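Endoglucanase FnCel5A (Fervidobacterium nodosum, PDB 3RJY) probably hydrolyses internal beta-1,4-glucosidic bonds of cellulose, acting as a hyperthermophilic endoglucanase of glycoside hydrolase family 5. Local coordinates at residues Ile99-His104 and Phe138-Asn143; Phe142-Gln147 and Pro179-Tyr184; Gly214-Ser219 and Tyr264-Met269. All blocks are in the same frame, centred on the assembly; numbering follows the deposited sequence.

Overall arrangement
The chain folds as a closed barrel of eight parallel strands, and all three contacts lie towards the end where glucose molecules are bound. Contact 1 pairs the neighbouring strands 97-101 and 137-140 and follows them into the pocket. Contact 2 begins where contact 1 ends, sharing Phe-142 and Asn-143, with centres about 12 Å apart. Contact 3 joins two peripheral loops, its centre about 25 Å from that of contact 1 and about 21 Å from that of contact 2. Although their nearest atoms are about 8 Å apart, contacts 1 and 3 both touch the glucose of chain D, whereas contact 2 holds that of chain C.

Contact 1: residues Ile99-His104 and Phe138-Asn143; sequences IINCHH and FFEIFN. With GLC (alpha-D-glucopyranose), chain D.
His-103 and Asn-143 stack beside the bound glucose of chain D. The Asn-143 amide lies over the NE2-CD2 rim of one imidazole face with the two planes only 13° apart, and its CB makes a CH-pi contact 3.8 Å from the ring centroid. The torsion behind this overlap is chi1 of Asn-143 (177°), which turns CG away from its own backbone N and sets the amide over that rim. At the imidazole edge, CE1 of His-103 comes within 3.3 Å of glucose O1. A main-chain bond joins the segments next to the pair: Asn-143 N donates to Cys-102 O at 3.0 Å. Further along, a water accepts from His-104 N and donates to Asn-143 O, so the two loops stay joined beyond their direct bonds.

Both loops leave adjacent parallel strands of a (beta/alpha)8 TIM barrel, the family 5 fold; the axes of strands 99-101 and 138-140 approach to 4.8 Å. Ile-100 uses both its N and its O towards strand 138-140: its N donates to Phe-138 O at 3.1 Å, 168° at the hydrogen, and its O accepts from Glu-140 N at 3.0 Å. On the face carrying Ile-99, Asn-101 and Glu-140, the extended glutamate runs alongside Asn-101, their CB atoms 3.6 Å apart, and its OE1 lies 3.5 Å from CG2 of Ile-99. That carboxylate forms a salt bridge with Arg-59, while Asn-101 OD1 accepts from Ile-62 N, tying both polar ends to the neighbouring strand and the loop after it. On the other face Ile-100 and Phe-139 lie side by side, the isoleucine reaching Val-126 and Phe-130 of helix 112-130 and the phenylalanine Ile-165 of helix 151-166.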
loop_
_atom_site.group_PDB
_atom_site.type_symbol
_atom_site.label_atom_id
_atom_site.label_comp_id
_atom_site.label_asym_id
_atom_site.label_seq_id
_atom_site.Cartn_x
_atom_site.Cartn_y
_atom_site.Cartn_z
ATOM N N ILE A 99 -6.099 1.373 6.167
ATOM C CA ILE A 99 -5.645 0.093 5.628
ATOM C C ILE A 99 -4.443 -0.382 6.429
ATOM O O ILE A 99 -3.414 0.305 6.500
ATOM C CB ILE A 99 -5.274 0.195 4.135
ATOM C CG1 ILE A 99 -6.496 0.675 3.325
ATOM C CG2 ILE A 99 -4.662 -1.150 3.600
ATOM C CD1 ILE A 99 -6.141 1.373 2.051
ATOM N N ILE A 100 -4.578 -1.552 7.048
ATOM C CA ILE A 100 -3.428 -2.149 7.731
ATOM C C ILE A 100 -2.985 -3.378 6.952
ATOM O O ILE A 100 -3.812 -4.158 6.488
ATOM C CB ILE A 100 -3.704 -2.474 9.236
ATOM C CG1 ILE A 100 -4.915 -3.404 9.418
ATOM C CG2 ILE A 100 -3.962 -1.209 9.994
ATOM C CD1 ILE A 100 -5.107 -3.912 10.858
ATOM N N ASN A 101 -1.680 -3.525 6.779
ATOM C CA ASN A 101 -1.151 -4.678 6.040
ATOM C C ASN A 101 -0.145 -5.507 6.838
ATOM O O ASN A 101 0.055 -5.258 8.034
ATOM C CB ASN A 101 -0.579 -4.250 4.686
ATOM C CG ASN A 101 0.781 -3.578 4.794
ATOM O OD1 ASN A 101 1.478 -3.682 5.820
ATOM N ND2 ASN A 101 1.179 -2.904 3.719
ATOM N N CYS A 102 0.417 -6.525 6.185
ATOM C CA CYS A 102 1.678 -7.130 6.598
ATOM C C CYS A 102 2.719 -6.757 5.525
ATOM O O CYS A 102 2.467 -6.921 4.339
ATOM C CB CYS A 102 1.538 -8.648 6.760
ATOM S SG CYS A 102 2.975 -9.427 7.561
ATOM N N HIS A 103 3.867 -6.231 5.945
ATOM C CA HIS A 103 4.822 -5.578 5.043
ATOM C C HIS A 103 6.246 -6.018 5.419
ATOM O O HIS A 103 6.577 -6.098 6.608
ATOM C CB HIS A 103 4.692 -4.063 5.265
ATOM C CG HIS A 103 4.970 -3.206 4.064
ATOM N ND1 HIS A 103 6.246 -2.887 3.649
ATOM C CD2 HIS A 103 4.132 -2.515 3.254
ATOM C CE1 HIS A 103 6.182 -2.077 2.607
ATOM N NE2 HIS A 103 4.909 -1.829 2.351
ATOM N N HIS A 104 7.091 -6.290 4.430
ATOM C CA HIS A 104 8.521 -6.617 4.684
ATOM C C HIS A 104 8.727 -7.896 5.539
ATOM O O HIS A 104 9.539 -7.924 6.482
ATOM C CB HIS A 104 9.265 -5.432 5.328
ATOM C CG HIS A 104 9.413 -4.223 4.446
ATOM N ND1 HIS A 104 9.595 -4.301 3.082
ATOM C CD2 HIS A 104 9.431 -2.901 4.748
ATOM C CE1 HIS A 104 9.702 -3.081 2.581
ATOM N NE2 HIS A 104 9.618 -2.215 3.574
ATOM N N PHE A 138 -9.741 -1.610 6.699
ATOM C CA PHE A 138 -9.555 -2.679 5.716
ATOM C C PHE A 138 -8.305 -3.463 6.058
ATOM O O PHE A 138 -7.364 -2.905 6.601
ATOM C CB PHE A 138 -9.340 -2.110 4.294
ATOM C CG PHE A 138 -10.507 -1.302 3.742
ATOM C CD1 PHE A 138 -11.624 -0.983 4.526
ATOM C CD2 PHE A 138 -10.465 -0.845 2.436
ATOM C CE1 PHE A 138 -12.658 -0.229 4.008
ATOM C CE2 PHE A 138 -11.510 -0.087 1.910
ATOM C CZ PHE A 138 -12.597 0.233 2.695
ATOM N N PHE A 139 -8.277 -4.738 5.680
ATOM C CA PHE A 139 -7.074 -5.570 5.817
ATOM C C PHE A 139 -6.403 -5.724 4.435
ATOM O O PHE A 139 -7.084 -5.725 3.406
ATOM C CB PHE A 139 -7.421 -6.969 6.365
ATOM C CG PHE A 139 -8.047 -6.977 7.752
ATOM C CD1 PHE A 139 -7.965 -5.879 8.602
ATOM C CD2 PHE A 139 -8.712 -8.117 8.207
ATOM C CE1 PHE A 139 -8.530 -5.903 9.882
ATOM C CE2 PHE A 139 -9.291 -8.151 9.482
ATOM C CZ PHE A 139 -9.196 -7.047 10.321
ATOM N N GLU A 140 -5.080 -5.864 4.435
ATOM C CA GLU A 140 -4.304 -6.131 3.225
ATOM C C GLU A 140 -3.328 -7.251 3.560
ATOM O O GLU A 140 -2.408 -7.055 4.352
ATOM C CB GLU A 140 -3.557 -4.885 2.781
ATOM C CG GLU A 140 -2.762 -5.063 1.511
ATOM C CD GLU A 140 -2.027 -3.802 1.114
ATOM O OE1 GLU A 140 -2.188 -2.786 1.814
ATOM O OE2 GLU A 140 -1.280 -3.823 0.110
ATOM N N ILE A 141 -3.555 -8.427 2.976
ATOM C CA ILE A 141 -2.905 -9.672 3.441
ATOM C C ILE A 141 -1.384 -9.551 3.426
ATOM O O ILE A 141 -0.725 -9.800 4.438
ATOM C CB ILE A 141 -3.399 -10.930 2.651
ATOM C CG1 ILE A 141 -4.856 -11.246 3.029
ATOM C CG2 ILE A 141 -2.484 -12.133 2.906
ATOM C CD1 ILE A 141 -5.546 -12.241 2.108
ATOM N N PHE A 142 -0.838 -9.135 2.289
ATOM C CA PHE A 142 0.604 -8.978 2.164
ATOM C C PHE A 142 0.988 -7.943 1.138
ATOM O O PHE A 142 0.337 -7.821 0.106
ATOM C CB PHE A 142 1.284 -10.312 1.799
ATOM C CG PHE A 142 2.790 -10.255 1.883
ATOM C CD1 PHE A 142 3.415 -9.929 3.090
ATOM C CD2 PHE A 142 3.578 -10.501 0.760
ATOM C CE1 PHE A 142 4.830 -9.860 3.179
ATOM C CE2 PHE A 142 4.977 -10.445 0.837
ATOM C CZ PHE A 142 5.602 -10.125 2.046
ATOM N N ASN A 143 2.082 -7.246 1.416
ATOM C CA ASN A 143 2.673 -6.275 0.504
ATOM C C ASN A 143 3.654 -6.895 -0.482
ATOM O O ASN A 143 4.663 -7.488 -0.085
ATOM C CB ASN A 143 3.371 -5.166 1.297
ATOM C CG ASN A 143 4.075 -4.148 0.404
ATOM O OD1 ASN A 143 5.313 -4.141 0.287
ATOM N ND2 ASN A 143 3.303 -3.273 -0.202
HETATM C C1 GLC D . 8.950 0.934 0.261
HETATM C C2 GLC D . 8.207 1.445 -0.989
HETATM C C3 GLC D . 9.096 1.497 -2.223
HETATM C C4 GLC D . 10.418 2.221 -1.981
HETATM C C5 GLC D . 11.033 1.859 -0.635
HETATM C C6 GLC D . 11.410 3.082 0.236
HETATM O O1 GLC D . 8.311 -0.219 0.829
HETATM O O2 GLC D . 7.066 0.666 -1.248
HETATM O O3 GLC D . 8.395 2.200 -3.212
HETATM O O4 GLC D . 11.350 1.830 -2.966
HETATM O O5 GLC D . 10.348 0.764 0.005
HETATM O O6 GLC D . 10.681 4.304 0.148
HETATM O O HOH W 1 6.529 -6.427 1.629
#

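Contact 2: residues Phe142-Gln147 and Pro179-Tyr184; sequences FNEPAQ and PNWSNY. With GLC (alpha-D-glucopyranose), chain C.
Ala-146 presses its methyl onto the indole of Trp-181, with CB 3.4 Å from the centroid of the six-membered ring and only 13° off its normal, a CH-pi contact over the face. The backbone also meets here: Trp-181 N donates to Pro-145 O at 2.8 Å. Asn-180, Trp-181 and Ser-182 all have positive phi, a left-handed turn that brings the Trp-181 carbonyl against Glu-144, whose CG lies 3.2 Å from Trp-181 O. Ser-182 OG packs 3.5 Å from CA of Glu-144 and bonds to Val-178 O.

The outer margin is looser. Exposed Gln-147 crosses the indole edge with its amide 71° from the ring plane, NE2 being 3.7 Å from CZ2 of Trp-181.

The indole face away from Ala-146 carries the glucose of chain C, whose C1 lies above the ring's rim. Its O3 donates to Trp-181 O at 3.2 Å. Its O6 makes a weak bond of doubtful geometry to OE2 of Glu-144, an oxygen also bonded to His-203 ND1. The Asn-Glu-Pro sequence just after the fourth barrel strand is a signature of family 5 glycosidases, and a tryptophan platform beside it is consistent with a sugar subsite of the cleft.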
loop_
_atom_site.group_PDB
_atom_site.type_symbol
_atom_site.label_atom_id
_atom_site.label_comp_id
_atom_site.label_asym_id
_atom_site.label_seq_id
_atom_site.Cartn_x
_atom_site.Cartn_y
_atom_site.Cartn_z
ATOM N N PHE A 142 -0.838 -9.135 2.289
ATOM C CA PHE A 142 0.604 -8.978 2.164
ATOM C C PHE A 142 0.988 -7.943 1.138
ATOM O O PHE A 142 0.337 -7.821 0.106
ATOM C CB PHE A 142 1.284 -10.312 1.799
ATOM C CG PHE A 142 2.790 -10.255 1.883
ATOM C CD1 PHE A 142 3.415 -9.929 3.090
ATOM C CD2 PHE A 142 3.578 -10.501 0.760
ATOM C CE1 PHE A 142 4.830 -9.860 3.179
ATOM C CE2 PHE A 142 4.977 -10.445 0.837
ATOM C CZ PHE A 142 5.602 -10.125 2.046
ATOM N N ASN A 143 2.082 -7.246 1.416
ATOM C CA ASN A 143 2.673 -6.275 0.504
ATOM C C ASN A 143 3.654 -6.895 -0.482
ATOM O O ASN A 143 4.663 -7.488 -0.085
ATOM C CB ASN A 143 3.371 -5.166 1.297
ATOM C CG ASN A 143 4.075 -4.148 0.404
ATOM O OD1 ASN A 143 5.313 -4.141 0.287
ATOM N ND2 ASN A 143 3.303 -3.273 -0.202
ATOM N N GLU A 144 3.342 -6.743 -1.769
ATOM C CA GLU A 144 4.250 -7.077 -2.856
ATOM C C GLU A 144 4.820 -8.488 -2.765
ATOM O O GLU A 144 6.009 -8.659 -2.440
ATOM C CB GLU A 144 5.376 -6.050 -2.966
ATOM C CG GLU A 144 4.917 -4.690 -3.478
ATOM C CD GLU A 144 6.067 -3.716 -3.696
ATOM O OE1 GLU A 144 7.241 -4.136 -3.698
ATOM O OE2 GLU A 144 5.789 -2.514 -3.851
ATOM N N PRO A 145 3.975 -9.503 -3.040
ATOM C CA PRO A 145 4.500 -10.853 -3.184
ATOM C C PRO A 145 5.551 -10.880 -4.280
ATOM O O PRO A 145 5.411 -10.185 -5.302
ATOM C CB PRO A 145 3.262 -11.664 -3.594
ATOM C CG PRO A 145 2.117 -10.876 -3.063
ATOM C CD PRO A 145 2.509 -9.463 -3.227
ATOM N N ALA A 146 6.604 -11.651 -4.057
ATOM C CA ALA A 146 7.750 -11.688 -4.967
ATOM C C ALA A 146 8.699 -12.854 -4.668
ATOM O O ALA A 146 8.545 -13.574 -3.664
ATOM C CB ALA A 146 8.511 -10.374 -4.906
ATOM N N GLN A 147 9.665 -13.019 -5.571
ATOM C CA GLN A 147 10.741 -13.998 -5.463
ATOM C C GLN A 147 10.224 -15.428 -5.298
ATOM O O GLN A 147 9.493 -15.914 -6.159
ATOM C CB GLN A 147 11.729 -13.585 -4.374
ATOM C CG GLN A 147 12.449 -12.290 -4.714
ATOM C CD GLN A 147 13.173 -11.701 -3.528
ATOM O OE1 GLN A 147 12.806 -11.952 -2.377
ATOM N NE2 GLN A 147 14.206 -10.905 -3.796
ATOM N N PRO A 179 1.078 -10.133 -7.674
ATOM C CA PRO A 179 2.378 -10.738 -7.398
ATOM C C PRO A 179 3.501 -10.048 -8.177
ATOM O O PRO A 179 3.261 -9.053 -8.848
ATOM C CB PRO A 179 2.186 -12.179 -7.869
ATOM C CG PRO A 179 1.235 -12.046 -9.021
ATOM C CD PRO A 179 0.270 -10.980 -8.585
ATOM N N ASN A 180 4.721 -10.568 -8.063
ATOM C CA ASN A 180 5.908 -9.965 -8.697
ATOM C C ASN A 180 6.094 -8.476 -8.369
ATOM O O ASN A 180 6.066 -7.618 -9.256
ATOM C CB ASN A 180 5.891 -10.219 -10.213
ATOM C CG ASN A 180 6.983 -11.161 -10.651
ATOM O OD1 ASN A 180 6.739 -12.352 -10.893
ATOM N ND2 ASN A 180 8.216 -10.641 -10.733
ATOM N N TRP A 181 6.262 -8.195 -7.077
ATOM C CA TRP A 181 6.372 -6.832 -6.541
ATOM C C TRP A 181 5.130 -5.929 -6.822
ATOM O O TRP A 181 5.198 -4.711 -6.676
ATOM C CB TRP A 181 7.686 -6.149 -7.009
ATOM C CG TRP A 181 8.957 -6.970 -6.818
ATOM C CD1 TRP A 181 9.685 -7.609 -7.798
ATOM C CD2 TRP A 181 9.644 -7.234 -5.581
ATOM N NE1 TRP A 181 10.774 -8.245 -7.242
ATOM C CE2 TRP A 181 10.773 -8.031 -5.887
ATOM C CE3 TRP A 181 9.408 -6.884 -4.245
ATOM C CZ2 TRP A 181 11.667 -8.480 -4.902
ATOM C CZ3 TRP A 181 10.302 -7.336 -3.263
ATOM C CH2 TRP A 181 11.415 -8.124 -3.602
ATOM N N SER A 182 4.009 -6.543 -7.204
ATOM C CA SER A 182 2.753 -5.838 -7.556
ATOM C C SER A 182 2.891 -4.909 -8.777
ATOM O O SER A 182 2.178 -3.911 -8.897
ATOM C CB SER A 182 2.157 -5.096 -6.351
ATOM O OG SER A 182 1.963 -5.988 -5.266
ATOM N N ASN A 183 3.840 -5.244 -9.651
ATOM C CA ASN A 183 4.073 -4.534 -10.899
ATOM C C ASN A 183 2.843 -4.751 -11.770
ATOM O O ASN A 183 2.289 -5.871 -11.809
ATOM C CB ASN A 183 5.340 -5.083 -11.583
ATOM C CG ASN A 183 5.699 -4.343 -12.874
ATOM O OD1 ASN A 183 5.048 -4.502 -13.897
ATOM N ND2 ASN A 183 6.765 -3.553 -12.825
ATOM N N TYR A 184 2.406 -3.689 -12.440
ATOM C CA TYR A 184 1.172 -3.720 -13.256
ATOM C C TYR A 184 1.097 -4.900 -14.237
ATOM O O TYR A 184 0.016 -5.439 -14.454
ATOM C CB TYR A 184 0.980 -2.402 -14.035
ATOM C CG TYR A 184 1.855 -2.345 -15.261
ATOM C CD1 TYR A 184 1.357 -2.703 -16.518
ATOM C CD2 TYR A 184 3.209 -2.008 -15.147
ATOM C CE1 TYR A 184 2.177 -2.690 -17.634
ATOM C CE2 TYR A 184 4.026 -1.979 -16.245
ATOM C CZ TYR A 184 3.512 -2.333 -17.482
ATOM O OH TYR A 184 4.355 -2.310 -18.571
HETATM C C1 GLC C . 10.538 -3.424 -6.586
HETATM C C2 GLC C . 9.161 -3.378 -7.275
HETATM C C3 GLC C . 8.413 -2.078 -7.018
HETATM C C4 GLC C . 8.348 -1.706 -5.537
HETATM C C5 GLC C . 9.670 -1.962 -4.822
HETATM C C6 GLC C . 9.537 -2.813 -3.536
HETATM O O1 GLC C . 11.599 -3.649 -7.524
HETATM O O2 GLC C . 9.285 -3.597 -8.658
HETATM O O3 GLC C . 7.101 -2.252 -7.475
HETATM O O4 GLC C . 8.086 -0.325 -5.415
HETATM O O5 GLC C . 10.735 -2.287 -5.738
HETATM O O6 GLC C . 8.851 -1.936 -2.650
#

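Contact 3: residues Gly214-Ser219 and Tyr264-Met269; sequences GAEWVS and YSKADM. With GLC (alpha-D-glucopyranose), chain B; GLC (alpha-D-glucopyranose), chain D.
Gly-214 and Lys-266 bring the two loops together, their CA atoms 5.8 Å apart, without a direct hydrogen bond between the segments. Each segment holds a type I beta turn: Val-218 N bonds to Ala-215 O in one, and Ala-267 N to Tyr-264 O in the other. The Gly-214 carbonyl lies at the edge of the Tyr-264 ring, 3.7 Å from CE2. Beyond the second turn, Asp-268 N-caps helix 269-285.

The main side-chain contact is T-shaped. Trp-217 directs the edge of its six-membered ring at the face of Tyr-264, with centroids 5.0 Å apart and planes at 78°, and CH2 of the indole touches CE1 of the phenol at 3.8 Å. Chi1 of Tyr-264 (-173°) swings the phenol clear of its own backbone N and across to the tryptophan, while Phe-299 meets the same phenol. Lys-266 stretches along Gly-214, CD 3.5 Å from Gly-214 O, and one water links its NZ to that carbonyl. A second water accepts from Glu-216 N, lies 2.8 Å from Tyr-264 OH and weakly accepts from Lys-266 NZ.

The pyrrole NE1 of Trp-217 donates to O4 of the chain D glucose at 3.2 Å. C1 of the chain B glucose lies over one indole face, the sugar tilted to it and modelled too close for its detail to be trusted; Ala-215 CB lies over the opposite face, towards its rim. Trp-217 thus lines the glucose pocket at the loop-bearing end of the TIM barrel, consistent with the aromatic side chains common in cellulase clefts.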
loop_
_atom_site.group_PDB
_atom_site.type_symbol
_atom_site.label_atom_id
_atom_site.label_comp_id
_atom_site.label_asym_id
_atom_site.label_seq_id
_atom_site.Cartn_x
_atom_site.Cartn_y
_atom_site.Cartn_z
ATOM N N GLY A 214 18.828 7.888 -7.730
ATOM C CA GLY A 214 19.561 8.339 -6.545
ATOM C C GLY A 214 19.190 7.664 -5.235
ATOM O O GLY A 214 19.710 8.035 -4.181
ATOM N N ALA A 215 18.285 6.689 -5.292
ATOM C CA ALA A 215 17.877 5.936 -4.102
ATOM C C ALA A 215 18.981 4.953 -3.731
ATOM O O ALA A 215 19.148 3.916 -4.394
ATOM C CB ALA A 215 16.574 5.209 -4.348
ATOM N N GLU A 216 19.730 5.298 -2.679
ATOM C CA GLU A 216 20.879 4.508 -2.196
ATOM C C GLU A 216 20.563 3.036 -1.896
ATOM O O GLU A 216 21.473 2.197 -1.914
ATOM C CB GLU A 216 21.502 5.151 -0.946
ATOM C CG GLU A 216 21.833 6.651 -1.075
ATOM C CD GLU A 216 23.324 6.962 -1.209
ATOM O OE1 GLU A 216 23.929 6.664 -2.267
ATOM O OE2 GLU A 216 23.881 7.536 -0.245
ATOM N N TRP A 217 19.291 2.720 -1.623
ATOM C CA TRP A 217 18.907 1.346 -1.262
ATOM C C TRP A 217 18.778 0.397 -2.449
ATOM O O TRP A 217 18.724 -0.819 -2.280
ATOM C CB TRP A 217 17.651 1.319 -0.386
ATOM C CG TRP A 217 16.399 1.853 -1.026
ATOM C CD1 TRP A 217 15.437 1.126 -1.673
ATOM C CD2 TRP A 217 15.953 3.217 -1.046
ATOM N NE1 TRP A 217 14.434 1.956 -2.109
ATOM C CE2 TRP A 217 14.721 3.243 -1.731
ATOM C CE3 TRP A 217 16.484 4.429 -0.553
ATOM C CZ2 TRP A 217 14.000 4.435 -1.941
ATOM C CZ3 TRP A 217 15.767 5.608 -0.758
ATOM C CH2 TRP A 217 14.541 5.603 -1.445
ATOM N N VAL A 218 18.757 0.959 -3.652
ATOM C CA VAL A 218 18.801 0.183 -4.871
ATOM C C VAL A 218 20.269 -0.053 -5.191
ATOM O O VAL A 218 21.077 0.855 -5.111
ATOM C CB VAL A 218 18.113 0.936 -6.055
ATOM C CG1 VAL A 218 18.140 0.113 -7.318
ATOM C CG2 VAL A 218 16.674 1.312 -5.699
ATOM N N SER A 219 20.606 -1.280 -5.559
ATOM C CA SER A 219 21.978 -1.624 -5.885
ATOM C C SER A 219 22.068 -2.191 -7.293
ATOM O O SER A 219 21.395 -3.173 -7.592
ATOM C CB SER A 219 22.527 -2.638 -4.871
ATOM O OG SER A 219 23.761 -3.165 -5.330
ATOM N N TYR A 264 11.073 9.598 -6.043
ATOM C CA TYR A 264 11.993 9.959 -4.962
ATOM C C TYR A 264 12.435 11.415 -5.103
ATOM O O TYR A 264 12.580 11.922 -6.221
ATOM C CB TYR A 264 13.184 8.987 -4.928
ATOM C CG TYR A 264 14.141 9.150 -3.755
ATOM C CD1 TYR A 264 13.678 9.235 -2.437
ATOM C CD2 TYR A 264 15.519 9.163 -3.971
ATOM C CE1 TYR A 264 14.574 9.364 -1.358
ATOM C CE2 TYR A 264 16.427 9.280 -2.914
ATOM C CZ TYR A 264 15.954 9.387 -1.615
ATOM O OH TYR A 264 16.876 9.512 -0.590
ATOM N N SER A 265 12.617 12.078 -3.962
ATOM C CA SER A 265 12.965 13.503 -3.903
ATOM C C SER A 265 14.311 13.896 -4.569
ATOM O O SER A 265 14.585 15.090 -4.764
ATOM C CB SER A 265 12.898 14.007 -2.455
ATOM O OG SER A 265 13.716 13.209 -1.610
ATOM N N LYS A 266 15.126 12.902 -4.922
ATOM C CA LYS A 266 16.354 13.138 -5.688
ATOM C C LYS A 266 16.126 13.253 -7.194
ATOM O O LYS A 266 17.062 13.509 -7.948
ATOM C CB LYS A 266 17.425 12.081 -5.362
ATOM C CG LYS A 266 18.035 12.288 -3.981
ATOM C CD LYS A 266 19.296 11.480 -3.770
ATOM C CE LYS A 266 19.862 11.733 -2.366
ATOM N NZ LYS A 266 20.651 10.556 -1.892
ATOM N N ALA A 267 14.883 13.041 -7.623
ATOM C CA ALA A 267 14.422 13.428 -8.949
ATOM C C ALA A 267 14.094 14.921 -8.915
ATOM O O ALA A 267 13.701 15.434 -7.871
ATOM C CB ALA A 267 13.185 12.611 -9.330
ATOM N N ASP A 268 14.239 15.618 -10.045
ATOM C CA ASP A 268 13.911 17.058 -10.082
ATOM C C ASP A 268 12.412 17.273 -9.855
ATOM O O ASP A 268 11.581 16.511 -10.362
ATOM C CB ASP A 268 14.407 17.742 -11.367
ATOM C CG ASP A 268 13.543 17.435 -12.569
ATOM O OD1 ASP A 268 13.783 16.421 -13.244
ATOM O OD2 ASP A 268 12.618 18.220 -12.849
ATOM N N MET A 269 12.093 18.291 -9.059
ATOM C CA MET A 269 10.725 18.594 -8.641
ATOM C C MET A 269 9.721 18.748 -9.793
ATOM O O MET A 269 8.623 18.184 -9.743
ATOM C CB MET A 269 10.706 19.844 -7.744
ATOM C CG MET A 269 9.361 20.150 -7.133
ATOM S SD MET A 269 8.629 18.804 -6.161
ATOM C CE MET A 269 9.452 19.022 -4.589
HETATM C C1 GLC B . 14.090 3.625 2.003
HETATM C C2 GLC B . 14.002 4.127 3.434
HETATM C C3 GLC B . 14.647 3.122 4.375
HETATM C C4 GLC B . 14.362 1.640 4.062
HETATM C C5 GLC B . 14.197 1.290 2.577
HETATM C C6 GLC B . 13.554 -0.096 2.389
HETATM O O1 GLC B . 15.448 3.594 1.660
HETATM O O2 GLC B . 14.628 5.388 3.589
HETATM O O3 GLC B . 14.186 3.448 5.655
HETATM O O4 GLC B . 15.464 0.888 4.527
HETATM O O5 GLC B . 13.524 2.324 1.875
HETATM O O6 GLC B . 12.446 -0.142 1.509
HETATM C C1 GLC D . 8.950 0.934 0.261
HETATM C C2 GLC D . 8.207 1.445 -0.989
HETATM C C3 GLC D . 9.096 1.497 -2.223
HETATM C C4 GLC D . 10.418 2.221 -1.981
HETATM C C5 GLC D . 11.033 1.859 -0.635
HETATM C C6 GLC D . 11.410 3.082 0.236
HETATM O O1 GLC D . 8.311 -0.219 0.829
HETATM O O2 GLC D . 7.066 0.666 -1.248
HETATM O O3 GLC D . 8.395 2.200 -3.212
HETATM O O4 GLC D . 11.350 1.830 -2.966
HETATM O O5 GLC D . 10.348 0.764 0.005
HETATM O O6 GLC D . 10.681 4.304 0.148
HETATM O O HOH W 2 22.283 9.791 -3.732
HETATM O O HOH W 3 19.010 7.664 -0.948
#